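Attaching and effacing protein, pathogenesis factor (Escherichia coli, PDB 4E9L) probably acts as an intimin/invasin-family adhesin of Escherichia coli in urinary tract infection, this piece being a row of immunoglobulin-like domains of its extracellular part. Local coordinates at residues S296-V310 and N385-G397. Residues are numbered along the deposited sequence; the frame is centred on the assembly and turned at random.
Sequences SANSTLVADNKTPTV and NAVAQPLVLNVAG
The side chains of Leu-301 and Leu-391 cross at about a right angle between two strands that run nearly parallel (16°) but lie 7.5 Å apart in different sheets. Leu-391 can be followed outward: its CB meets Leu-301 CD2 at 3.7 Å, CG, anti to the backbone N (chi1 162°), points on along the strand in the direction of Ala-303, CD1 comes near Leu-301 O, and CD2 is thereby brought between Leu-301 CD2 and Ala-303 CB. Leu-393 CD2 touches Ala-303 CB at 3.9 Å.

Beyond Asn-305, whose OD1 accepts from Thr-307 N in an Asx turn, Asn-394 N donates to Lys-306 O (3.0 Å, 172° at the hydrogen), Ala-396 N to Pro-308 O (2.9 Å), and Val-310 N to Ala-396 O, while Val-310 CG1 packs on Val-395 CG1 at 3.7 Å. One water links Lys-306 O to Asn-394 ND2.

Strand 300-303 pairs with strand 313-319, strand 391-395 with strand 373-381. After Asn-305 the chain leaves the edge of one sheet and bonds to the edge of the other, consistent with the first-strand switch of many immunoglobulin-like sandwiches: the mainly apolar contact before it sets no register; three backbone bonds after it do, Val-310 and Val-395 adding apolar packing.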
ATOM      1  N   SER A 296      -4.456  21.754 -22.098  1.00 20.39           N
ATOM      2  CA  SER A 296      -4.884  22.372 -23.352  1.00 20.95           C
ATOM      3  C   SER A 296      -4.035  23.616 -23.645  1.00 23.63           C
ATOM      4  O   SER A 296      -3.683  23.832 -24.794  1.00 22.76           O
ATOM      5  CB  SER A 296      -6.374  22.691 -23.322  1.00 22.86           C
ATOM      6  OG  SER A 296      -6.632  23.579 -22.254  1.00 32.83           O
ATOM      7  N   ALA A 297      -3.594  24.342 -22.596  1.00 21.64           N
ATOM      8  CA  ALA A 297      -2.719  25.518 -22.736  1.00 21.74           C
ATOM      9  C   ALA A 297      -1.341  25.203 -23.363  1.00 22.35           C
ATOM     10  O   ALA A 297      -0.802  26.027 -24.099  1.00 20.83           O
ATOM     11  CB  ALA A 297      -2.529  26.184 -21.375  1.00 23.20           C
ATOM     12  N   ASN A 298      -0.796  24.004 -23.111  1.00 17.82           N
ATOM     13  CA  ASN A 298       0.528  23.592 -23.601  1.00 17.60           C
ATOM     14  C   ASN A 298       0.442  22.763 -24.878  1.00 21.84           C
ATOM     15  O   ASN A 298       1.461  22.356 -25.433  1.00 20.81           O
ATOM     16  CB  ASN A 298       1.256  22.795 -22.502  1.00 17.20           C
ATOM     17  CG  ASN A 298       1.707  23.652 -21.344  1.00 32.23           C
ATOM     18  OD1 ASN A 298       1.702  24.877 -21.421  1.00 23.41           O
ATOM     19  ND2 ASN A 298       2.202  23.031 -20.285  1.00 20.71           N
ATOM     20  N   SER A 299      -0.774  22.491 -25.326  1.00 17.15           N
ATOM     21  CA  SER A 299      -0.990  21.651 -26.499  1.00 15.22           C
ATOM     22  C   SER A 299      -1.292  22.506 -27.720  1.00 21.90           C
ATOM     23  O   SER A 299      -1.741  23.644 -27.550  1.00 21.31           O
ATOM     24  CB  SER A 299      -2.087  20.644 -26.205  1.00 16.49           C
ATOM     25  OG  SER A 299      -1.634  19.752 -25.191  1.00 18.19           O
ATOM     26  N   THR A 300      -0.975  22.009 -28.940  1.00 18.67           N
ATOM     27  CA  THR A 300      -1.182  22.784 -30.181  1.00 18.06           C
ATOM     28  C   THR A 300      -1.781  21.941 -31.301  1.00 20.34           C
ATOM     29  O   THR A 300      -1.519  20.759 -31.387  1.00 18.31           O
ATOM     30  CB  THR A 300       0.144  23.423 -30.689  1.00 32.89           C
ATOM     31  OG1 THR A 300       1.095  22.407 -31.024  1.00 39.86           O
ATOM     32  CG2 THR A 300       0.765  24.420 -29.701  1.00 32.52           C
ATOM     33  N   LEU A 301      -2.538  22.587 -32.203  1.00 18.97           N
ATOM     34  CA  LEU A 301      -3.103  21.965 -33.381  1.00 16.75           C
ATOM     35  C   LEU A 301      -2.822  22.883 -34.559  1.00 20.11           C
ATOM     36  O   LEU A 301      -3.171  24.057 -34.502  1.00 19.90           O
ATOM     37  CB  LEU A 301      -4.626  21.739 -33.241  1.00 15.74           C
ATOM     38  CG  LEU A 301      -5.289  21.073 -34.475  1.00 18.89           C
ATOM     39  CD1 LEU A 301      -4.777  19.609 -34.671  1.00 19.03           C
ATOM     40  CD2 LEU A 301      -6.793  21.096 -34.373  1.00 17.48           C
ATOM     41  N   VAL A 302      -2.180  22.364 -35.603  1.00 17.16           N
ATOM     42  CA  VAL A 302      -1.895  23.105 -36.853  1.00 16.93           C
ATOM     43  C   VAL A 302      -2.377  22.250 -38.042  1.00 20.24           C
ATOM     44  O   VAL A 302      -2.511  21.042 -37.891  1.00 19.05           O
ATOM     45  CB  VAL A 302      -0.383  23.493 -37.012  1.00 21.34           C
ATOM     46  CG1 VAL A 302       0.095  24.398 -35.872  1.00 22.09           C
ATOM     47  CG2 VAL A 302       0.515  22.260 -37.119  1.00 20.96           C
ATOM     48  N   ALA A 303      -2.556  22.868 -39.229  1.00 17.24           N
ATOM     49  CA  ALA A 303      -2.915  22.201 -40.474  1.00 17.14           C
ATOM     50  C   ALA A 303      -1.815  22.540 -41.471  1.00 20.57           C
ATOM     51  O   ALA A 303      -1.096  23.510 -41.231  1.00 20.51           O
ATOM     52  CB  ALA A 303      -4.266  22.727 -40.970  1.00 18.74           C
ATOM     53  N   ASP A 304      -1.627  21.740 -42.539  1.00 17.49           N
ATOM     54  CA  ASP A 304      -0.614  22.038 -43.565  1.00 19.44           C
ATOM     55  C   ASP A 304      -1.094  23.132 -44.568  1.00 23.66           C
ATOM     56  O   ASP A 304      -0.308  23.630 -45.368  1.00 23.04           O
ATOM     57  CB  ASP A 304      -0.130  20.756 -44.294  1.00 22.33           C
ATOM     58  CG  ASP A 304      -1.174  20.007 -45.114  1.00 34.54           C
ATOM     59  OD1 ASP A 304      -2.211  20.601 -45.440  1.00 36.39           O
ATOM     60  OD2 ASP A 304      -0.904  18.858 -45.513  1.00 45.50           O
ATOM     61  N   ASN A 305      -2.392  23.470 -44.536  1.00 20.05           N
ATOM     62  CA  ASN A 305      -2.996  24.492 -45.400  1.00 19.95           C
ATOM     63  C   ASN A 305      -4.085  25.208 -44.594  1.00 26.37           C
ATOM     64  O   ASN A 305      -5.043  24.566 -44.162  1.00 25.25           O
ATOM     65  CB  ASN A 305      -3.620  23.806 -46.628  1.00 20.86           C
ATOM     66  CG  ASN A 305      -4.116  24.724 -47.739  1.00 35.14           C
ATOM     67  OD1 ASN A 305      -4.088  25.953 -47.644  1.00 24.52           O
ATOM     68  ND2 ASN A 305      -4.549  24.129 -48.835  1.00 25.19           N
ATOM     69  N   LYS A 306      -3.949  26.530 -44.403  1.00 24.62           N
ATOM     70  CA  LYS A 306      -4.955  27.330 -43.691  1.00 24.89           C
ATOM     71  C   LYS A 306      -6.154  27.726 -44.569  1.00 24.00           C
ATOM     72  O   LYS A 306      -7.178  28.151 -44.035  1.00 21.48           O
ATOM     73  CB  LYS A 306      -4.336  28.554 -42.996  1.00 29.67           C
ATOM     74  CG  LYS A 306      -3.449  29.436 -43.873  1.00 49.63           C
ATOM     75  CD  LYS A 306      -2.788  30.563 -43.066  1.00 54.56           C
ATOM     76  CE  LYS A 306      -1.671  30.088 -42.171  1.00 52.73           C
ATOM     77  NZ  LYS A 306      -1.141  31.186 -41.332  1.00 46.90           N
ATOM     78  N   THR A 307      -6.032  27.583 -45.906  1.00 19.63           N
ATOM     79  CA  THR A 307      -7.116  27.922 -46.850  1.00 19.59           C
ATOM     80  C   THR A 307      -7.400  26.737 -47.799  1.00 23.78           C
ATOM     81  O   THR A 307      -7.231  26.875 -49.016  1.00 23.36           O
ATOM     82  CB  THR A 307      -6.801  29.223 -47.638  1.00 32.37           C
ATOM     83  OG1 THR A 307      -5.712  28.964 -48.533  1.00 31.91           O
ATOM     84  CG2 THR A 307      -6.508  30.426 -46.731  1.00 32.95           C
ATOM     85  N   PRO A 308      -7.835  25.562 -47.281  1.00 18.42           N
ATOM     86  CA  PRO A 308      -8.078  24.426 -48.184  1.00 17.78           C
ATOM     87  C   PRO A 308      -9.370  24.607 -48.945  1.00 19.89           C
ATOM     88  O   PRO A 308     -10.250  25.339 -48.506  1.00 19.58           O
ATOM     89  CB  PRO A 308      -8.161  23.228 -47.234  1.00 18.89           C
ATOM     90  CG  PRO A 308      -8.705  23.823 -45.961  1.00 23.62           C
ATOM     91  CD  PRO A 308      -8.160  25.221 -45.879  1.00 20.31           C
ATOM     92  N   THR A 309      -9.466  23.971 -50.092  1.00 16.84           N
ATOM     93  CA  THR A 309     -10.672  24.052 -50.914  1.00 16.47           C
ATOM     94  C   THR A 309     -11.676  23.032 -50.382  1.00 18.99           C
ATOM     95  O   THR A 309     -11.266  22.015 -49.808  1.00 17.96           O
ATOM     96  CB  THR A 309     -10.283  23.818 -52.396  1.00 27.15           C
ATOM     97  OG1 THR A 309      -9.445  24.897 -52.802  1.00 29.34           O
ATOM     98  CG2 THR A 309     -11.491  23.748 -53.343  1.00 23.89           C
ATOM     99  N   VAL A 310     -12.979  23.315 -50.553  1.00 17.10           N
ATOM    100  CA  VAL A 310     -14.079  22.406 -50.216  1.00 17.39           C
ATOM    101  C   VAL A 310     -13.778  21.016 -50.788  1.00 19.94           C
ATOM    102  O   VAL A 310     -13.225  20.899 -51.891  1.00 19.45           O
ATOM    103  CB  VAL A 310     -15.478  22.910 -50.707  1.00 22.47           C
ATOM    104  CG1 VAL A 310     -15.962  24.089 -49.867  1.00 21.05           C
ATOM    105  CG2 VAL A 310     -15.481  23.266 -52.206  1.00 23.43           C
ATOM    106  N   ASN A 385     -11.827  19.422 -24.462  1.00 22.37           N
ATOM    107  CA  ASN A 385     -11.157  20.290 -25.433  1.00 21.78           C
ATOM    108  C   ASN A 385      -9.659  20.144 -25.206  1.00 24.68           C
ATOM    109  O   ASN A 385      -9.200  20.194 -24.065  1.00 25.03           O
ATOM    110  CB  ASN A 385     -11.568  21.748 -25.270  1.00 19.64           C
ATOM    111  CG  ASN A 385     -12.973  22.041 -25.732  1.00 34.00           C
ATOM    112  OD1 ASN A 385     -13.703  21.180 -26.232  1.00 24.24           O
ATOM    113  ND2 ASN A 385     -13.378  23.273 -25.565  1.00 28.40           N
ATOM    114  N   ALA A 386      -8.921  19.875 -26.272  1.00 20.28           N
ATOM    115  CA  ALA A 386      -7.502  19.569 -26.170  1.00 20.20           C
ATOM    116  C   ALA A 386      -6.549  20.742 -26.468  1.00 24.60           C
ATOM    117  O   ALA A 386      -5.337  20.605 -26.283  1.00 25.07           O
ATOM    118  CB  ALA A 386      -7.189  18.361 -27.040  1.00 20.65           C
ATOM    119  N   VAL A 387      -7.081  21.883 -26.932  1.00 20.15           N
ATOM    120  CA  VAL A 387      -6.284  23.104 -27.153  1.00 19.44           C
ATOM    121  C   VAL A 387      -7.008  24.288 -26.520  1.00 23.33           C
ATOM    122  O   VAL A 387      -8.212  24.194 -26.285  1.00 22.67           O
ATOM    123  CB  VAL A 387      -5.860  23.390 -28.613  1.00 22.02           C
ATOM    124  CG1 VAL A 387      -4.892  22.317 -29.133  1.00 21.63           C
ATOM    125  CG2 VAL A 387      -7.077  23.556 -29.526  1.00 21.81           C
ATOM    126  N   ALA A 388      -6.290  25.382 -26.237  1.00 19.84           N
ATOM    127  CA  ALA A 388      -6.909  26.573 -25.624  1.00 20.75           C
ATOM    128  C   ALA A 388      -7.935  27.230 -26.583  1.00 23.30           C
ATOM    129  O   ALA A 388      -9.043  27.597 -26.165  1.00 23.30           O
ATOM    130  CB  ALA A 388      -5.833  27.585 -25.239  1.00 21.61           C
ATOM    131  N   GLN A 389      -7.548  27.379 -27.851  1.00 17.78           N
ATOM    132  CA  GLN A 389      -8.380  28.010 -28.885  1.00 18.31           C
ATOM    133  C   GLN A 389      -8.431  27.107 -30.112  1.00 22.90           C
ATOM    134  O   GLN A 389      -7.411  26.515 -30.465  1.00 21.92           O
ATOM    135  CB  GLN A 389      -7.838  29.415 -29.253  1.00 18.99           C
ATOM    136  CG  GLN A 389      -8.038  30.478 -28.141  1.00 26.95           C
ATOM    137  CD  GLN A 389      -9.488  30.652 -27.729  1.00 34.81           C
ATOM    138  OE1 GLN A 389      -9.824  30.776 -26.546  1.00 37.25           O
ATOM    139  NE2 GLN A 389     -10.385  30.638 -28.692  1.00 22.54           N
ATOM    140  N   PRO A 390      -9.569  27.034 -30.832  1.00 21.00           N
ATOM    141  CA  PRO A 390      -9.635  26.101 -31.963  1.00 20.11           C
ATOM    142  C   PRO A 390      -8.764  26.502 -33.131  1.00 22.53           C
ATOM    143  O   PRO A 390      -8.400  27.671 -33.268  1.00 22.49           O
ATOM    144  CB  PRO A 390     -11.122  26.117 -32.352  1.00 21.68           C
ATOM    145  CG  PRO A 390     -11.608  27.465 -31.885  1.00 26.74           C
ATOM    146  CD  PRO A 390     -10.886  27.661 -30.581  1.00 22.17           C
ATOM    147  N   LEU A 391      -8.419  25.522 -33.960  1.00 16.21           N
ATOM    148  CA  LEU A 391      -7.701  25.798 -35.175  1.00 16.74           C
ATOM    149  C   LEU A 391      -8.769  26.442 -36.081  1.00 19.55           C
ATOM    150  O   LEU A 391      -9.902  25.952 -36.154  1.00 19.07           O
ATOM    151  CB  LEU A 391      -7.167  24.485 -35.776  1.00 17.18           C
ATOM    152  CG  LEU A 391      -6.754  24.502 -37.255  1.00 21.08           C
ATOM    153  CD1 LEU A 391      -5.596  25.434 -37.513  1.00 21.33           C
ATOM    154  CD2 LEU A 391      -6.416  23.117 -37.721  1.00 21.89           C
ATOM    155  N   VAL A 392      -8.433  27.559 -36.704  1.00 16.22           N
ATOM    156  CA  VAL A 392      -9.388  28.263 -37.568  1.00 16.66           C
ATOM    157  C   VAL A 392      -8.917  28.164 -39.011  1.00 21.35           C
ATOM    158  O   VAL A 392      -7.809  28.576 -39.334  1.00 23.72           O
ATOM    159  CB  VAL A 392      -9.614  29.728 -37.121  1.00 23.18           C
ATOM    160  CG1 VAL A 392     -10.530  30.476 -38.104  1.00 24.10           C
ATOM    161  CG2 VAL A 392     -10.157  29.797 -35.682  1.00 23.33           C
ATOM    162  N   LEU A 393      -9.748  27.599 -39.868  1.00 16.63           N
ATOM    163  CA  LEU A 393      -9.451  27.498 -41.289  1.00 17.49           C
ATOM    164  C   LEU A 393     -10.460  28.339 -42.088  1.00 21.76           C
ATOM    165  O   LEU A 393     -11.587  28.555 -41.633  1.00 20.72           O
ATOM    166  CB  LEU A 393      -9.496  26.023 -41.772  1.00 17.30           C
ATOM    167  CG  LEU A 393      -8.618  24.996 -41.034  1.00 21.34           C
ATOM    168  CD1 LEU A 393      -8.885  23.570 -41.546  1.00 20.44           C
ATOM    169  CD2 LEU A 393      -7.128  25.326 -41.152  1.00 20.98           C
ATOM    170  N   ASN A 394     -10.049  28.825 -43.264  1.00 19.35           N
ATOM    171  CA  ASN A 394     -10.952  29.549 -44.163  1.00 18.96           C
ATOM    172  C   ASN A 394     -11.105  28.684 -45.406  1.00 21.81           C
ATOM    173  O   ASN A 394     -10.216  28.643 -46.253  1.00 21.18           O
ATOM    174  CB  ASN A 394     -10.409  30.950 -44.460  1.00 24.13           C
ATOM    175  CG  ASN A 394     -10.564  31.852 -43.253  1.00 51.61           C
ATOM    176  OD1 ASN A 394     -11.669  32.265 -42.888  1.00 47.24           O
ATOM    177  ND2 ASN A 394      -9.481  32.090 -42.544  1.00 48.67           N
ATOM    178  N   VAL A 395     -12.200  27.916 -45.476  1.00 17.45           N
ATOM    179  CA  VAL A 395     -12.407  26.966 -46.574  1.00 15.79           C
ATOM    180  C   VAL A 395     -12.830  27.698 -47.847  1.00 22.85           C
ATOM    181  O   VAL A 395     -13.819  28.424 -47.825  1.00 22.44           O
ATOM    182  CB  VAL A 395     -13.365  25.804 -46.181  1.00 17.32           C
ATOM    183  CG1 VAL A 395     -13.391  24.714 -47.258  1.00 16.28           C
ATOM    184  CG2 VAL A 395     -12.959  25.199 -44.833  1.00 17.04           C
ATOM    185  N   ALA A 396     -12.070  27.495 -48.942  1.00 20.20           N
ATOM    186  CA  ALA A 396     -12.281  28.121 -50.250  1.00 21.39           C
ATOM    187  C   ALA A 396     -13.345  27.360 -51.047  1.00 25.06           C
ATOM    188  O   ALA A 396     -13.353  26.139 -51.027  1.00 23.72           O
ATOM    189  CB  ALA A 396     -10.961  28.155 -51.013  1.00 22.25           C
ATOM    190  N   GLY A 397     -14.240  28.090 -51.715  1.00 22.18           N
ATOM    191  CA  GLY A 397     -15.337  27.532 -52.501  1.00 41.18           C
ATOM    192  C   GLY A 397     -14.931  26.854 -53.795  1.00 75.30           C
ATOM    193  O   GLY A 397     -13.881  27.154 -54.364  1.00 43.16           O
TER
HETATM  194  O   HOH W   1      -3.255  25.836 -27.096  1.00 25.27           O
HETATM  195  O   HOH W   2      -7.156  30.807 -43.430  1.00 37.78           O